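Side-chain contact in CMP/dCMP-type deaminase domain-containing protein (Aspergillus oryzae RIB40, PDB 7DRY), which probably acts as a zinc-dependent deaminase of the cytidine deaminase fold, converting a pyrimidine intermediate in riboflavin biosynthesis: residues 52-56 with 57-61. Numbering follows the deposited sequence.
Sequences YTMEL and AGNTH. With ZN (zinc ion), chain B; SO4 (sulfate ion), chain C.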
loop_
_atom_site.group_PDB
_atom_site.type_symbol
_atom_site.label_atom_id
_atom_site.label_comp_id
_atom_site.label_asym_id
_atom_site.label_seq_id
_atom_site.Cartn_x
_atom_site.Cartn_y
_atom_site.Cartn_z
ATOM N N TYR A 52 -2.747 4.670 -6.697
ATOM C CA TYR A 52 -1.381 5.171 -6.711
ATOM C C TYR A 52 -1.332 6.579 -6.129
ATOM O O TYR A 52 -2.350 7.269 -6.029
ATOM C CB TYR A 52 -0.776 5.133 -8.123
ATOM C CG TYR A 52 -1.553 5.895 -9.167
ATOM C CD1 TYR A 52 -2.553 5.283 -9.912
ATOM C CD2 TYR A 52 -1.264 7.227 -9.427
ATOM C CE1 TYR A 52 -3.250 5.995 -10.876
ATOM C CE2 TYR A 52 -1.961 7.941 -10.381
ATOM C CZ TYR A 52 -2.958 7.310 -11.101
ATOM O OH TYR A 52 -3.647 8.018 -12.069
ATOM N N THR A 53 -0.127 6.994 -5.741
ATOM C CA THR A 53 0.050 8.287 -5.087
ATOM C C THR A 53 -0.503 9.409 -5.960
ATOM O O THR A 53 -0.179 9.510 -7.145
ATOM C CB THR A 53 1.545 8.519 -4.877
ATOM O OG1 THR A 53 2.074 7.488 -4.033
ATOM C CG2 THR A 53 1.803 9.891 -4.249
ATOM N N MET A 54 -1.330 10.266 -5.370
ATOM C CA MET A 54 -1.840 11.470 -6.018
ATOM C C MET A 54 -2.738 11.171 -7.206
ATOM O O MET A 54 -2.983 12.046 -8.041
ATOM C CB MET A 54 -0.737 12.482 -6.353
ATOM C CG MET A 54 -0.202 13.141 -5.085
ATOM S SD MET A 54 1.218 14.195 -5.380
ATOM C CE MET A 54 1.437 14.929 -3.758
ATOM N N GLU A 55 -3.248 9.942 -7.283
ATOM C CA GLU A 55 -4.309 9.636 -8.232
ATOM C C GLU A 55 -5.523 10.497 -7.944
ATOM O O GLU A 55 -6.142 11.047 -8.859
ATOM C CB GLU A 55 -4.659 8.155 -8.099
ATOM C CG GLU A 55 -5.742 7.641 -9.046
ATOM C CD GLU A 55 -6.023 6.168 -8.823
ATOM O OE1 GLU A 55 -5.622 5.646 -7.765
ATOM O OE2 GLU A 55 -6.633 5.539 -9.712
ATOM N N LEU A 56 -5.877 10.630 -6.675
ATOM C CA LEU A 56 -6.965 11.500 -6.267
ATOM C C LEU A 56 -6.402 12.848 -5.835
ATOM O O LEU A 56 -5.288 12.934 -5.312
ATOM C CB LEU A 56 -7.749 10.847 -5.126
ATOM C CG LEU A 56 -8.188 9.431 -5.520
ATOM C CD1 LEU A 56 -8.927 8.744 -4.393
ATOM C CD2 LEU A 56 -9.037 9.455 -6.802
ATOM N N ALA A 57 -7.192 13.901 -6.063
ATOM C CA ALA A 57 -6.758 15.272 -5.814
ATOM C C ALA A 57 -6.173 15.441 -4.419
ATOM O O ALA A 57 -6.620 14.813 -3.457
ATOM C CB ALA A 57 -7.948 16.221 -5.969
ATOM N N GLY A 58 -5.160 16.288 -4.322
ATOM C CA GLY A 58 -4.533 16.568 -3.044
ATOM C C GLY A 58 -3.418 15.596 -2.714
ATOM O O GLY A 58 -2.961 14.801 -3.542
ATOM N N ASN A 59 -2.982 15.657 -1.456
ATOM C CA ASN A 59 -1.809 14.911 -1.001
ATOM C C ASN A 59 -2.268 13.529 -0.554
ATOM O O ASN A 59 -2.453 13.253 0.632
ATOM C CB ASN A 59 -1.117 15.676 0.126
ATOM C CG ASN A 59 0.169 15.015 0.593
ATOM O OD1 ASN A 59 0.643 14.038 0.014
ATOM N ND2 ASN A 59 0.750 15.568 1.649
ATOM N N THR A 60 -2.468 12.650 -1.531
ATOM C CA THR A 60 -3.013 11.323 -1.280
ATOM C C THR A 60 -1.959 10.247 -1.523
ATOM O O THR A 60 -1.180 10.323 -2.482
ATOM C CB THR A 60 -4.245 11.049 -2.157
ATOM O OG1 THR A 60 -3.899 11.211 -3.545
ATOM C CG2 THR A 60 -5.380 11.994 -1.794
ATOM N N HIS A 61 -1.946 9.240 -0.657
ATOM C CA HIS A 61 -1.040 8.109 -0.785
ATOM C C HIS A 61 -1.683 6.985 -1.595
ATOM O O HIS A 61 -2.886 6.975 -1.849
ATOM C CB HIS A 61 -0.645 7.603 0.598
ATOM C CG HIS A 61 0.344 8.479 1.295
ATOM N ND1 HIS A 61 1.029 8.075 2.420
ATOM C CD2 HIS A 61 0.749 9.748 1.043
ATOM C CE1 HIS A 61 1.831 9.047 2.817
ATOM N NE2 HIS A 61 1.673 10.078 2.004
HETATM ZN ZN ZN B . 0.963 6.347 3.512
HETATM S S SO4 C . 3.030 13.437 3.800
HETATM O O1 SO4 C . 2.886 12.382 2.785
HETATM O O2 SO4 C . 3.352 14.679 3.106
HETATM O O3 SO4 C . 1.777 13.598 4.514
HETATM O O4 SO4 C . 4.098 12.997 4.682
HETATM O O HOH W 1 3.047 5.313 2.522
#
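Thr53 lays its methyl CG2 against Thr60, 3.5 Å from the carbonyl O, and its CA-H leans on the same oxygen. CG2 gets there by standing anti to the backbone N, which leaves OG1 beside that N, bonded to the backbone of Phe26 and Val28. Met54 N donates to Thr60 O at 2.9 Å, reaching it 38° out of the carbonyl plane. The extended Met54 side chain passes CG 3.6 Å from Gly58 O, and its CE ends near Asn59 OD1, the two side chains lying aslant. Both residues belong to a type II beta turn, Tyr52 to Glu55, across which Glu55 folds back: its CB sits over one face of the Tyr52 ring, and OE1, also held by Asn69, accepts Tyr52 N at 3.2 Å from above the carboxylate plane. Leu56 O receives Thr60 OG1 at 2.8 Å; chi1 of 57° sets that hydroxyl between the threonine's own N and carbonyl carbon, from where it spans the bend through Ala57 and Gly58. Beyond it, Asn59 ND2 and His61 NE2 grip different oxygens of one sulfate, probably from the crystallisation liquor, the histidine bond measuring 2.7 Å with O1 in the ring plane. His61 ND1 binds zinc at 2.0 Å, alongside Cys102, Cys112 and a water, the metal centre of the cytidine deaminase fold. The loop thus runs from edge strand 46-52 to helix 62-73, before which His61 occupies the N-cap position and against whose Cys65 Leu56 and Thr60 pack.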